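Local coordinates for TIR-like domain-containing protein (Prevotella corporis, PDB 7EBD), which is a prokaryotic STING-family protein that binds C2E in a pocket shared by two copies of the chain, at residues Gly17-Glu29 and Met75-Val87. Sequence-based numbering, arbitrary orientation.
Sequences GFVKLAAEWIVTE and MSTNHRNYPIHIV. With C2E (9,9'-[(2R,3R,3aS,5S,7aR,9R,10R,10aS,12S,14aR)-3,5,10,12-tetrahydroxy-5,12-dioxidooctahydro-2H,7H-difuro[3,2-d:3',2'-j][1,3,7,9,2,8]tetraoxadiphosphacyclododecine-2,9-diyl]bis(2-amino-1,9-dihydro-6H-purin-6-one)), chain E.
Helix 17-28 crosses strand 84-87 at -82°, the short axes 10.2 Å apart; loop 76-83, whose residues 76-80 meet the helix, links antiparallel strands 71-75 and 84-91, Met-75 and Ile-84 exchanging N-H...O bonds both ways. Met-75, a selenomethionine, crosses obliquely over one face of the Trp-25 indole: its CB sits 3.3 Å from the centroid of the five-membered ring, almost on the normal, a CH-pi contact. The extended chain then carries SE obliquely to the six-membered ring in a Met-aromatic contact, 4.1 Å from its centroid. Leu-21 CB meets Ile-84 CD1 at 3.5 Å, while its CD2 packs on His-79 CB. Glu-24 sets OE2 over one face of the His-79 ring, planes 82° apart, with OE1 3.0 Å from CE1. Ile-84 divides its branches: CG1, anti to the carbonyl carbon (chi1 -51°), sends CD1 to Leu-21, and CG2 reaches the edge of the Phe-18 ring. One face of that ring lies against a C2E guanine. Two edges of this base are gripped: Arg-80 NH1 bonds N7 at 2.9 Å and NH2 bonds O6 at 2.7 Å, while N1 donates to His-85 O at 2.6 Å. Tyr-82 CE2 covers one guanidinium face and NH2 also donates to Pro-83 O, which probably fixes the group's rotation. Water 1 ties Gly-17 O to Arg-80 NH1 and a C2E phosphate oxygen. Asp-99 and Thr-102 of both subunits also hold C2E; separately, His-85 NE2 bonds His-85 NE2 of the second subunit. Strand 94-99 flanks strand 84-91, its Val-97 touching Met-75 and Ile-86, and helix 149-154 packs on Ala-23 and Val-27.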
loop_
_atom_site.group_PDB
_atom_site.type_symbol
_atom_site.label_atom_id
_atom_site.label_comp_id
_atom_site.label_asym_id
_atom_site.label_seq_id
_atom_site.Cartn_x
_atom_site.Cartn_y
_atom_site.Cartn_z
ATOM N N GLY A 17 -2.309 2.213 6.702
ATOM C CA GLY A 17 -0.990 1.715 6.382
ATOM C C GLY A 17 0.103 2.747 6.235
ATOM O O GLY A 17 1.256 2.369 6.007
ATOM N N PHE A 18 -0.201 4.039 6.355
ATOM C CA PHE A 18 0.833 5.049 6.160
ATOM C C PHE A 18 0.581 6.327 6.951
ATOM O O PHE A 18 1.401 6.708 7.794
ATOM C CB PHE A 18 0.971 5.385 4.673
ATOM C CG PHE A 18 1.880 6.548 4.402
ATOM C CD1 PHE A 18 3.254 6.414 4.531
ATOM C CD2 PHE A 18 1.362 7.776 4.024
ATOM C CE1 PHE A 18 4.095 7.485 4.287
ATOM C CE2 PHE A 18 2.197 8.849 3.779
ATOM C CZ PHE A 18 3.566 8.705 3.910
ATOM N N VAL A 19 -0.545 6.994 6.687
ATOM C CA VAL A 19 -0.776 8.331 7.238
ATOM C C VAL A 19 -0.778 8.296 8.761
ATOM O O VAL A 19 -0.135 9.122 9.420
ATOM C CB VAL A 19 -2.087 8.919 6.689
ATOM C CG1 VAL A 19 -2.371 10.269 7.332
ATOM C CG2 VAL A 19 -2.012 9.051 5.183
ATOM N N LYS A 20 -1.514 7.347 9.342
ATOM C CA LYS A 20 -1.598 7.255 10.797
ATOM C C LYS A 20 -0.228 6.996 11.413
ATOM O O LYS A 20 0.166 7.654 12.385
ATOM C CB LYS A 20 -2.596 6.164 11.187
ATOM C CG LYS A 20 -2.852 6.042 12.678
ATOM C CD LYS A 20 -4.036 5.127 12.953
ATOM C CE LYS A 20 -3.812 3.736 12.382
ATOM N NZ LYS A 20 -2.831 2.951 13.181
ATOM N N LEU A 21 0.521 6.048 10.845
ATOM C CA LEU A 21 1.841 5.723 11.376
ATOM C C LEU A 21 2.804 6.894 11.219
ATOM O O LEU A 21 3.597 7.179 12.125
ATOM C CB LEU A 21 2.392 4.483 10.672
ATOM C CG LEU A 21 1.455 3.280 10.541
ATOM C CD1 LEU A 21 2.112 2.174 9.724
ATOM C CD2 LEU A 21 1.035 2.767 11.911
ATOM N N ALA A 22 2.747 7.587 10.078
ATOM C CA ALA A 22 3.627 8.731 9.865
ATOM C C ALA A 22 3.314 9.862 10.838
ATOM O O ALA A 22 4.229 10.484 11.390
ATOM C CB ALA A 22 3.515 9.218 8.419
ATOM N N ALA A 23 2.027 10.138 11.065
ATOM C CA ALA A 23 1.655 11.170 12.026
ATOM C C ALA A 23 2.096 10.793 13.435
ATOM O O ALA A 23 2.586 11.644 14.191
ATOM C CB ALA A 23 0.147 11.410 11.983
ATOM N N GLU A 24 1.928 9.521 13.807
ATOM C CA GLU A 24 2.371 9.084 15.125
ATOM C C GLU A 24 3.878 9.235 15.276
ATOM O O GLU A 24 4.365 9.644 16.336
ATOM C CB GLU A 24 1.947 7.636 15.372
ATOM C CG GLU A 24 2.266 7.144 16.772
ATOM C CD GLU A 24 1.810 5.720 17.006
ATOM O OE1 GLU A 24 2.442 5.026 17.830
ATOM O OE2 GLU A 24 0.825 5.294 16.367
ATOM N N TRP A 25 4.635 8.915 14.225
ATOM C CA TRP A 25 6.082 9.094 14.286
ATOM C C TRP A 25 6.449 10.566 14.416
ATOM O O TRP A 25 7.346 10.925 15.188
ATOM C CB TRP A 25 6.741 8.489 13.047
ATOM C CG TRP A 25 8.229 8.656 13.025
ATOM C CD1 TRP A 25 9.158 7.777 13.498
ATOM C CD2 TRP A 25 8.962 9.774 12.507
ATOM N NE1 TRP A 25 10.425 8.275 13.305
ATOM C CE2 TRP A 25 10.332 9.500 12.699
ATOM C CE3 TRP A 25 8.595 10.979 11.901
ATOM C CZ2 TRP A 25 11.332 10.384 12.302
ATOM C CZ3 TRP A 25 9.590 11.854 11.505
ATOM C CH2 TRP A 25 10.942 11.554 11.710
ATOM N N ILE A 26 5.767 11.434 13.664
ATOM C CA ILE A 26 6.051 12.865 13.735
ATOM C C ILE A 26 5.796 13.390 15.141
ATOM O O ILE A 26 6.577 14.187 15.675
ATOM C CB ILE A 26 5.221 13.627 12.685
ATOM C CG1 ILE A 26 5.736 13.334 11.276
ATOM C CG2 ILE A 26 5.242 15.124 12.962
ATOM C CD1 ILE A 26 4.916 13.987 10.180
ATOM N N VAL A 27 4.708 12.945 15.769
ATOM C CA VAL A 27 4.329 13.507 17.062
ATOM C C VAL A 27 5.179 12.928 18.189
ATOM O O VAL A 27 5.671 13.665 19.052
ATOM C CB VAL A 27 2.825 13.297 17.319
ATOM C CG1 VAL A 27 2.476 13.691 18.743
ATOM C CG2 VAL A 27 2.006 14.111 16.331
ATOM N N THR A 28 5.377 11.606 18.206
ATOM C CA THR A 28 5.930 10.942 19.379
ATOM C C THR A 28 7.383 10.505 19.243
ATOM O O THR A 28 8.009 10.199 20.262
ATOM C CB THR A 28 5.084 9.710 19.745
ATOM O OG1 THR A 28 5.250 8.693 18.749
ATOM C CG2 THR A 28 3.611 10.085 19.830
ATOM N N GLU A 29 7.936 10.467 18.034
ATOM C CA GLU A 29 9.284 9.950 17.832
ATOM C C GLU A 29 10.240 10.938 17.185
ATOM O O GLU A 29 11.429 10.925 17.514
ATOM C CB GLU A 29 9.248 8.674 16.975
ATOM C CG GLU A 29 8.653 7.470 17.681
ATOM C CD GLU A 29 8.622 6.234 16.801
ATOM O OE1 GLU A 29 7.836 6.210 15.830
ATOM O OE2 GLU A 29 9.392 5.289 17.075
HETATM N N MSE A 75 11.419 6.625 8.562
HETATM C CA MSE A 75 10.969 6.698 9.945
HETATM C C MSE A 75 10.916 5.298 10.550
HETATM O O MSE A 75 10.342 4.384 9.955
HETATM C CB MSE A 75 9.583 7.343 10.037
HETATM C CG MSE A 75 9.408 8.651 9.280
HETATM SE SE MSE A 75 7.514 9.141 9.194
HETATM C CE MSE A 75 7.663 10.975 8.553
ATOM N N SER A 76 11.503 5.127 11.730
ATOM C CA SER A 76 11.443 3.856 12.441
ATOM C C SER A 76 10.160 3.805 13.263
ATOM O O SER A 76 9.969 4.618 14.174
ATOM C CB SER A 76 12.669 3.673 13.333
ATOM O OG SER A 76 13.825 3.404 12.559
ATOM N N THR A 77 9.288 2.851 12.945
ATOM C CA THR A 77 7.998 2.715 13.603
ATOM C C THR A 77 7.897 1.354 14.282
ATOM O O THR A 77 8.542 0.385 13.872
ATOM C CB THR A 77 6.840 2.887 12.607
ATOM O OG1 THR A 77 5.591 2.852 13.309
ATOM C CG2 THR A 77 6.863 1.782 11.559
ATOM N N ASN A 78 7.077 1.294 15.329
ATOM C CA ASN A 78 6.862 0.068 16.087
ATOM C C ASN A 78 5.580 -0.657 15.705
ATOM O O ASN A 78 5.295 -1.719 16.268
ATOM C CB ASN A 78 6.855 0.374 17.589
ATOM C CG ASN A 78 8.165 0.962 18.070
ATOM O OD1 ASN A 78 9.109 0.235 18.379
ATOM N ND2 ASN A 78 8.232 2.288 18.137
ATOM N N HIS A 79 4.801 -0.116 14.771
ATOM C CA HIS A 79 3.575 -0.756 14.315
ATOM C C HIS A 79 3.749 -1.485 12.991
ATOM O O HIS A 79 2.775 -2.044 12.474
ATOM C CB HIS A 79 2.446 0.271 14.197
ATOM C CG HIS A 79 2.040 0.871 15.506
ATOM N ND1 HIS A 79 2.849 1.733 16.215
ATOM C CD2 HIS A 79 0.910 0.728 16.238
ATOM C CE1 HIS A 79 2.234 2.096 17.325
ATOM N NE2 HIS A 79 1.056 1.503 17.363
ATOM N N ARG A 80 4.956 -1.490 12.431
ATOM C CA ARG A 80 5.242 -2.240 11.219
ATOM C C ARG A 80 6.646 -2.816 11.314
ATOM O O ARG A 80 7.542 -2.218 11.915
ATOM C CB ARG A 80 5.106 -1.376 9.958
ATOM C CG ARG A 80 4.995 -2.198 8.682
ATOM C CD ARG A 80 4.562 -1.356 7.498
ATOM N NE ARG A 80 5.574 -0.375 7.119
ATOM C CZ ARG A 80 5.431 0.488 6.120
ATOM N NH1 ARG A 80 4.317 0.489 5.402
ATOM N NH2 ARG A 80 6.403 1.344 5.835
ATOM N N ASN A 81 6.821 -3.992 10.715
ATOM C CA ASN A 81 8.079 -4.722 10.795
ATOM C C ASN A 81 9.214 -4.061 10.024
ATOM O O ASN A 81 10.354 -4.527 10.122
ATOM C CB ASN A 81 7.866 -6.148 10.288
ATOM C CG ASN A 81 7.094 -6.193 8.980
ATOM O OD1 ASN A 81 6.213 -5.367 8.739
ATOM N ND2 ASN A 81 7.417 -7.164 8.132
ATOM N N TYR A 82 8.945 -3.000 9.270
ATOM C CA TYR A 82 9.983 -2.309 8.520
ATOM C C TYR A 82 9.701 -0.814 8.520
ATOM O O TYR A 82 8.545 -0.400 8.666
ATOM C CB TYR A 82 10.085 -2.831 7.076
ATOM C CG TYR A 82 8.799 -2.816 6.278
ATOM C CD1 TYR A 82 7.885 -3.856 6.375
ATOM C CD2 TYR A 82 8.521 -1.780 5.395
ATOM C CE1 TYR A 82 6.719 -3.856 5.632
ATOM C CE2 TYR A 82 7.359 -1.772 4.645
ATOM C CZ TYR A 82 6.461 -2.810 4.768
ATOM O OH TYR A 82 5.304 -2.800 4.026
ATOM N N PRO A 83 10.733 0.016 8.369
ATOM C CA PRO A 83 10.535 1.465 8.476
ATOM C C PRO A 83 9.684 2.016 7.340
ATOM O O PRO A 83 9.497 1.391 6.294
ATOM C CB PRO A 83 11.961 2.025 8.418
ATOM C CG PRO A 83 12.747 0.977 7.710
ATOM C CD PRO A 83 12.151 -0.326 8.154
ATOM N N ILE A 84 9.163 3.215 7.574
ATOM C CA ILE A 84 8.353 3.927 6.592
ATOM C C ILE A 84 9.269 4.828 5.779
ATOM O O ILE A 84 9.875 5.758 6.320
ATOM C CB ILE A 84 7.252 4.746 7.279
ATOM C CG1 ILE A 84 6.474 3.872 8.261
ATOM C CG2 ILE A 84 6.322 5.369 6.242
ATOM C CD1 ILE A 84 5.614 4.662 9.210
ATOM N N HIS A 85 9.369 4.567 4.480
ATOM C CA HIS A 85 10.207 5.379 3.613
ATOM C C HIS A 85 9.422 6.576 3.094
ATOM O O HIS A 85 8.255 6.453 2.708
ATOM C CB HIS A 85 10.748 4.548 2.451
ATOM C CG HIS A 85 11.748 3.513 2.866
ATOM N ND1 HIS A 85 13.103 3.762 2.912
ATOM C CD2 HIS A 85 11.591 2.226 3.258
ATOM C CE1 HIS A 85 13.737 2.675 3.313
ATOM N NE2 HIS A 85 12.843 1.728 3.530
ATOM N N ILE A 86 10.068 7.741 3.095
ATOM C CA ILE A 86 9.424 9.006 2.775
ATOM C C ILE A 86 10.409 9.886 2.016
ATOM O O ILE A 86 11.606 9.602 1.933
ATOM C CB ILE A 86 8.944 9.743 4.040
ATOM C CG1 ILE A 86 10.067 9.759 5.079
ATOM C CG2 ILE A 86 7.685 9.098 4.598
ATOM C CD1 ILE A 86 10.070 10.968 5.972
ATOM N N VAL A 87 9.881 10.980 1.477
ATOM C CA VAL A 87 10.682 12.071 0.940
ATOM C C VAL A 87 10.373 13.314 1.759
ATOM O O VAL A 87 9.215 13.562 2.117
ATOM C CB VAL A 87 10.409 12.310 -0.558
ATOM C CG1 VAL A 87 11.078 11.232 -1.392
ATOM C CG2 VAL A 87 8.918 12.331 -0.826
HETATM P P1 C2E E . -0.405 -1.120 2.548
HETATM O O2P C2E E . 0.626 -1.678 3.499
HETATM O O1P C2E E . -1.690 -1.113 3.331
HETATM O "O5'" C2E E . -0.175 0.456 2.160
HETATM C "C5'" C2E E . -1.249 1.146 1.599
HETATM C "C4'" C2E E . -0.717 2.435 0.911
HETATM O "O4'" C2E E . -0.175 3.218 1.802
HETATM C "C3'" C2E E . 0.418 2.093 -0.079
HETATM O "O3'" C2E E . -0.103 1.858 -1.301
HETATM C "C2'" C2E E . 1.259 3.382 -0.068
HETATM O "O2'" C2E E . 0.656 4.407 -0.973
HETATM C "C1'" C2E E . 1.192 3.814 1.166
HETATM N N9 C2E E . 2.332 3.365 1.916
HETATM C C8 C2E E . 2.335 2.248 2.660
HETATM N N7 C2E E . 3.579 2.194 3.182
HETATM C C5 C2E E . 4.280 3.252 2.753
HETATM C C6 C2E E . 5.719 3.713 3.011
HETATM O O6 C2E E . 6.435 3.082 3.711
HETATM N N1 C2E E . 6.204 4.913 2.403
HETATM C C2 C2E E . 5.346 5.688 1.549
HETATM N N2 C2E E . 5.835 6.906 0.930
HETATM N N3 C2E E . 3.974 5.250 1.302
HETATM C C4 C2E E . 3.481 4.002 1.942
HETATM P P11 C2E E . 0.949 1.058 -2.313
HETATM O O21 C2E E . 2.225 1.789 -2.657
HETATM O O11 C2E E . 0.214 0.906 -3.623
HETATM O O5A C2E E . 1.124 -0.458 -1.688
HETATM C C5A C2E E . -0.037 -1.220 -1.877
HETATM C C4A C2E E . 0.101 -2.519 -1.184
HETATM O O4A C2E E . 1.076 -3.215 -1.705
HETATM C C3A C2E E . 0.513 -2.290 0.429
HETATM O O3A C2E E . -0.729 -2.092 1.249
HETATM C C2A C2E E . 1.083 -3.316 0.769
HETATM O O2A C2E E . 0.096 -4.394 1.129
HETATM C C1A C2E E . 1.892 -3.762 -0.558
HETATM N N91 C2E E . 3.091 -3.237 -0.551
HETATM C C81 C2E E . 3.559 -2.114 -1.129
HETATM N N71 C2E E . 4.866 -2.025 -0.816
HETATM C C51 C2E E . 5.181 -3.077 -0.067
HETATM C C61 C2E E . 6.501 -3.505 0.570
HETATM O O61 C2E E . 7.469 -2.842 0.425
HETATM N N11 C2E E . 6.567 -4.704 1.344
HETATM C C21 C2E E . 5.385 -5.508 1.521
HETATM N N21 C2E E . 5.450 -6.727 2.307
HETATM N N31 C2E E . 4.127 -5.096 0.910
HETATM C C41 C2E E . 4.068 -3.844 0.103
HETATM O O HOH W 1 1.601 -0.728 5.704
HETATM O O HOH W 2 4.411 4.973 14.191
HETATM O O HOH W 3 13.428 6.980 12.838
#